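Local coordinates for Slr1438 protein (Synechocystis sp., PDB 3K25) that is of unknown function but belongs to the aldose 1-epimerase family, and so may bind carbohydrate and act as a sugar isomerase, at residues A[76-79]-A[84-87]; A[79-84]-A[153-158]. All blocks are in the same frame, centred on the assembly; numbering follows the deposited sequence.

Overall arrangement
From the N terminus the chain first runs through the small four-stranded sheet of residues 14-44 before it reaches both contacts. Contact 1 closes a very short loop: strand 78-81 turns round and pairs with strand 84-87, only four residues lying between the two segments. Contact 2 sets out from the turn end of that same hairpin, sharing Phe79 and Lys84 with contact 1, and closes a much longer loop of 68 residues, mostly strand, that returns at 153-158. The two loops therefore cross. Their centres lie about 12 Å apart: contact 1 pairs the hairpin strands and contact 2 sets the hairpin tip near the start of strand 157-168, at the edge of the molecule.

Contact 1 (A[76-79]-A[84-87]); sequences QDQF and KSYR
Phe79 and Tyr86 hold the two segments together through their backbones, as an antiparallel hydrogen-bonded pair. Phe79 N gives its hydrogen to Tyr86 O at 3.0 Å, and Tyr86 N returns one to Phe79 O at 2.9 Å. The next pair, Gln78 with Arg87, is non-hydrogen-bonded; here the CA hydrogen of Arg87 points at Asp77 O, CA to O 3.3 Å. Beyond it, Asp77 and Leu88 carry the backbone pairing one step further.

The apolar contact lies on the face that holds Phe79 and Tyr86. With chi1 at 72°, Phe79 CG sits between the backbone N and the carbonyl carbon, which brings the ring across to its neighbour: Phe79 CE1 is 3.4 Å from Tyr86 CB. The two rings are 5.6 Å apart at their centroids and meet obliquely, planes 32° apart. Leu74, Leu88, Phe126 and Leu263 also touch Phe79, burying it, while Pro127 touches Tyr86.

Polar chains occupy the other face. Gln78, extended beyond CG, brings NE2 2.8 Å from Ser85 OG, at an angle too poor for a hydrogen bond. Arg87 bends at chi2 (-71°) and chi3 and doubles back across Gln78, its CD 3.7 Å from Gln78 CB. The arginine NE lies 3.6 Å from Asp77 O, too far for a bond. This is an antiparallel beta hairpin at the surface, its Phe79 sunk into the protein while Gln78 and Arg87 lie on the more exposed face.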
loop_
_atom_site.group_PDB
_atom_site.type_symbol
_atom_site.label_atom_id
_atom_site.label_comp_id
_atom_site.label_asym_id
_atom_site.label_seq_id
_atom_site.Cartn_x
_atom_site.Cartn_y
_atom_site.Cartn_z
ATOM N N GLN A 76 11.928 -17.586 8.065
ATOM C CA GLN A 76 11.882 -17.840 9.502
ATOM C C GLN A 76 11.239 -16.641 10.195
ATOM O O GLN A 76 11.218 -16.563 11.427
ATOM C CB GLN A 76 13.296 -18.030 10.091
ATOM C CG GLN A 76 14.301 -18.824 9.257
ATOM C CD GLN A 76 13.855 -20.239 8.980
ATOM O OE1 GLN A 76 13.079 -20.488 8.058
ATOM N NE2 GLN A 76 14.337 -21.180 9.786
ATOM N N ASP A 77 10.728 -15.703 9.399
ATOM C CA ASP A 77 10.109 -14.503 9.944
ATOM C C ASP A 77 11.075 -13.711 10.824
ATOM O O ASP A 77 10.667 -13.091 11.808
ATOM C CB ASP A 77 8.851 -14.865 10.742
ATOM C CG ASP A 77 7.606 -14.940 9.871
ATOM O OD1 ASP A 77 7.736 -15.220 8.658
ATOM O OD2 ASP A 77 6.492 -14.728 10.399
ATOM N N GLN A 78 12.359 -13.734 10.477
ATOM C CA GLN A 78 13.326 -12.980 11.251
ATOM C C GLN A 78 14.530 -12.481 10.465
ATOM O O GLN A 78 14.769 -12.881 9.321
ATOM C CB GLN A 78 13.823 -13.799 12.436
ATOM C CG GLN A 78 14.828 -14.860 12.076
ATOM C CD GLN A 78 15.301 -15.614 13.291
ATOM O OE1 GLN A 78 14.496 -16.156 14.048
ATOM N NE2 GLN A 78 16.612 -15.656 13.489
ATOM N N PHE A 79 15.269 -11.577 11.106
ATOM C CA PHE A 79 16.481 -10.992 10.554
ATOM C C PHE A 79 17.374 -10.632 11.726
ATOM O O PHE A 79 16.898 -10.237 12.790
ATOM C CB PHE A 79 16.186 -9.730 9.733
ATOM C CG PHE A 79 15.803 -8.537 10.560
ATOM C CD1 PHE A 79 14.544 -8.459 11.152
ATOM C CD2 PHE A 79 16.697 -7.487 10.739
ATOM C CE1 PHE A 79 14.177 -7.355 11.906
ATOM C CE2 PHE A 79 16.342 -6.369 11.497
ATOM C CZ PHE A 79 15.075 -6.302 12.082
ATOM N N LYS A 84 22.137 -9.573 17.540
ATOM C CA LYS A 84 20.791 -9.901 18.000
ATOM C C LYS A 84 19.853 -10.318 16.869
ATOM O O LYS A 84 20.064 -9.979 15.702
ATOM C CB LYS A 84 20.188 -8.712 18.760
ATOM C CG LYS A 84 21.012 -8.222 19.951
ATOM C CD LYS A 84 21.153 -9.296 21.025
ATOM C CE LYS A 84 21.969 -8.809 22.225
ATOM N NZ LYS A 84 23.381 -8.465 21.886
ATOM N N SER A 85 18.809 -11.061 17.230
ATOM C CA SER A 85 17.825 -11.545 16.263
ATOM C C SER A 85 16.450 -10.902 16.494
ATOM O O SER A 85 16.025 -10.706 17.641
ATOM C CB SER A 85 17.718 -13.067 16.365
ATOM O OG SER A 85 16.805 -13.565 15.411
ATOM N N TYR A 86 15.761 -10.572 15.403
ATOM C CA TYR A 86 14.446 -9.930 15.498
ATOM C C TYR A 86 13.372 -10.614 14.662
ATOM O O TYR A 86 13.642 -11.078 13.560
ATOM C CB TYR A 86 14.550 -8.448 15.092
ATOM C CG TYR A 86 15.485 -7.647 15.983
ATOM C CD1 TYR A 86 16.873 -7.751 15.842
ATOM C CD2 TYR A 86 14.984 -6.858 17.025
ATOM C CE1 TYR A 86 17.737 -7.103 16.717
ATOM C CE2 TYR A 86 15.844 -6.204 17.907
ATOM C CZ TYR A 86 17.222 -6.332 17.748
ATOM O OH TYR A 86 18.087 -5.692 18.615
ATOM N N ARG A 87 12.152 -10.656 15.194
ATOM C CA ARG A 87 11.017 -11.284 14.517
ATOM C C ARG A 87 10.058 -10.245 13.934
ATOM O O ARG A 87 9.613 -9.339 14.630
ATOM C CB ARG A 87 10.248 -12.165 15.505
ATOM C CG ARG A 87 11.112 -13.172 16.241
ATOM C CD ARG A 87 11.575 -14.281 15.312
ATOM N NE ARG A 87 10.442 -15.049 14.799
ATOM C CZ ARG A 87 9.644 -15.807 15.549
ATOM N NH1 ARG A 87 8.638 -16.464 14.989
ATOM N NH2 ARG A 87 9.856 -15.916 16.856
#

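Contact 2 (A[79-84]-A[153-158])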
loop_
_atom_site.group_PDB
_atom_site.type_symbol
_atom_site.label_atom_id
_atom_site.label_comp_id
_atom_site.label_asym_id
_atom_site.label_seq_id
_atom_site.Cartn_x
_atom_site.Cartn_y
_atom_site.Cartn_z
ATOM N N PHE A 79 15.269 -11.577 11.106
ATOM C CA PHE A 79 16.481 -10.992 10.554
ATOM C C PHE A 79 17.374 -10.632 11.726
ATOM O O PHE A 79 16.898 -10.237 12.790
ATOM C CB PHE A 79 16.186 -9.730 9.733
ATOM C CG PHE A 79 15.803 -8.537 10.560
ATOM C CD1 PHE A 79 14.544 -8.459 11.152
ATOM C CD2 PHE A 79 16.697 -7.487 10.739
ATOM C CE1 PHE A 79 14.177 -7.355 11.906
ATOM C CE2 PHE A 79 16.342 -6.369 11.497
ATOM C CZ PHE A 79 15.075 -6.302 12.082
ATOM N N ASN A 80 18.672 -10.790 11.527
ATOM C CA ASN A 80 19.628 -10.480 12.573
ATOM C C ASN A 80 20.162 -9.084 12.358
ATOM O O ASN A 80 20.322 -8.644 11.224
ATOM C CB ASN A 80 20.791 -11.477 12.544
ATOM C CG ASN A 80 20.405 -12.845 13.081
ATOM O OD1 ASN A 80 19.218 -13.170 13.197
ATOM N ND2 ASN A 80 21.407 -13.659 13.402
ATOM N N HIS A 81 20.408 -8.381 13.453
ATOM C CA HIS A 81 20.981 -7.044 13.386
ATOM C C HIS A 81 21.897 -6.885 14.581
ATOM O O HIS A 81 21.474 -7.044 15.727
ATOM C CB HIS A 81 19.915 -5.948 13.423
ATOM C CG HIS A 81 20.493 -4.568 13.516
ATOM N ND1 HIS A 81 21.206 -3.989 12.488
ATOM C CD2 HIS A 81 20.518 -3.679 14.538
ATOM C CE1 HIS A 81 21.645 -2.804 12.871
ATOM N NE2 HIS A 81 21.241 -2.591 14.112
ATOM N N ALA A 82 23.155 -6.575 14.306
ATOM C CA ALA A 82 24.137 -6.398 15.371
ATOM C C ALA A 82 24.119 -7.594 16.323
ATOM O O ALA A 82 23.944 -7.437 17.535
ATOM C CB ALA A 82 23.849 -5.109 16.140
ATOM N N GLY A 83 24.295 -8.786 15.756
ATOM C CA GLY A 83 24.305 -9.999 16.553
ATOM C C GLY A 83 22.927 -10.475 16.967
ATOM O O GLY A 83 22.582 -11.640 16.769
ATOM N N LYS A 84 22.137 -9.573 17.540
ATOM C CA LYS A 84 20.791 -9.901 18.000
ATOM C C LYS A 84 19.853 -10.318 16.869
ATOM O O LYS A 84 20.064 -9.979 15.702
ATOM C CB LYS A 84 20.188 -8.712 18.760
ATOM C CG LYS A 84 21.012 -8.222 19.951
ATOM C CD LYS A 84 21.153 -9.296 21.025
ATOM C CE LYS A 84 21.969 -8.809 22.225
ATOM N NZ LYS A 84 23.381 -8.465 21.886
ATOM N N GLY A 153 16.712 8.045 15.973
ATOM C CA GLY A 153 17.643 7.298 16.800
ATOM C C GLY A 153 19.095 7.617 16.476
ATOM O O GLY A 153 19.374 8.466 15.627
ATOM N N ASP A 154 20.021 6.916 17.124
ATOM C CA ASP A 154 21.448 7.163 16.932
ATOM C C ASP A 154 22.201 6.308 15.902
ATOM O O ASP A 154 23.409 6.446 15.756
ATOM C CB ASP A 154 22.160 7.082 18.289
ATOM C CG ASP A 154 22.109 5.693 18.895
ATOM O OD1 ASP A 154 21.050 5.033 18.804
ATOM O OD2 ASP A 154 23.128 5.262 19.474
ATOM N N GLN A 155 21.522 5.428 15.185
ATOM C CA GLN A 155 22.235 4.648 14.186
ATOM C C GLN A 155 21.406 4.425 12.937
ATOM O O GLN A 155 20.179 4.470 12.985
ATOM C CB GLN A 155 22.695 3.312 14.770
ATOM C CG GLN A 155 21.616 2.504 15.444
ATOM C CD GLN A 155 22.110 1.123 15.831
ATOM O OE1 GLN A 155 23.173 0.983 16.440
ATOM N NE2 GLN A 155 21.341 0.093 15.483
ATOM N N ARG A 156 22.086 4.205 11.813
ATOM C CA ARG A 156 21.429 3.977 10.528
ATOM C C ARG A 156 20.231 3.044 10.657
ATOM O O ARG A 156 20.250 2.080 11.430
ATOM C CB ARG A 156 22.402 3.368 9.528
ATOM C CG ARG A 156 23.724 4.064 9.448
ATOM C CD ARG A 156 24.530 3.476 8.326
ATOM N NE ARG A 156 23.974 3.833 7.025
ATOM C CZ ARG A 156 23.696 2.958 6.064
ATOM N NH1 ARG A 156 23.911 1.664 6.258
ATOM N NH2 ARG A 156 23.230 3.379 4.896
HETATM N N MSE A 157 19.192 3.327 9.881
HETATM C CA MSE A 157 17.983 2.526 9.925
HETATM C C MSE A 157 17.672 1.926 8.565
HETATM O O MSE A 157 17.403 2.642 7.601
HETATM C CB MSE A 157 16.813 3.389 10.392
HETATM C CG MSE A 157 15.486 2.665 10.459
HETATM SE SE MSE A 157 14.041 3.867 10.941
HETATM C CE MSE A 157 13.849 4.765 9.226
ATOM N N PRO A 158 17.735 0.597 8.459
ATOM C CA PRO A 158 17.433 -0.005 7.167
ATOM C C PRO A 158 15.925 -0.173 7.145
ATOM O O PRO A 158 15.310 -0.300 8.201
ATOM C CB PRO A 158 18.175 -1.332 7.238
ATOM C CG PRO A 158 17.997 -1.720 8.661
ATOM C CD PRO A 158 18.217 -0.418 9.415
#
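His81 and Gln155 make the one direct touch between these segments, reaching for each other from opposite directions. His81 NE2 comes to 3.0 Å from Gln155 NE2, the amide nitrogen lying at the edge of the imidazole and near its plane. The two flat groups stand almost perpendicular, 82° apart. On the histidine side, CG is anti to the backbone N (chi1 173°), which carries the ring out from the hairpin; Gln155 runs extended beyond CG to meet it. Ala82 CB rests 3.9 Å above one face of the imidazole, near its rim.

The close-packed part lies beside this pair, round Phe128. Its ring meets that of His81 at about 55°, and Gln155, Met157 and Pro158 touch it as well, so one phenylalanine joins both segments indirectly. Here strand 157-168 begins, in one of the large antiparallel sheets of the beta-sandwich characteristic of galactose mutarotase-like proteins; Met157 pairs through its backbone with Val272. An alanine in place of His81 would probably leave Gln155 NE2 without its neighbour and open a gap beside Phe128, weakening the hold on the hairpin tip.

The two segments bury just 106 Å² between them, and toward solvent the contact is loose. The turn is closed by its own backbone bond, His81 N to Lys84 O at 2.8 Å, while Ala82, Gly83 and Lys84 are exposed, Gly83 poorly ordered.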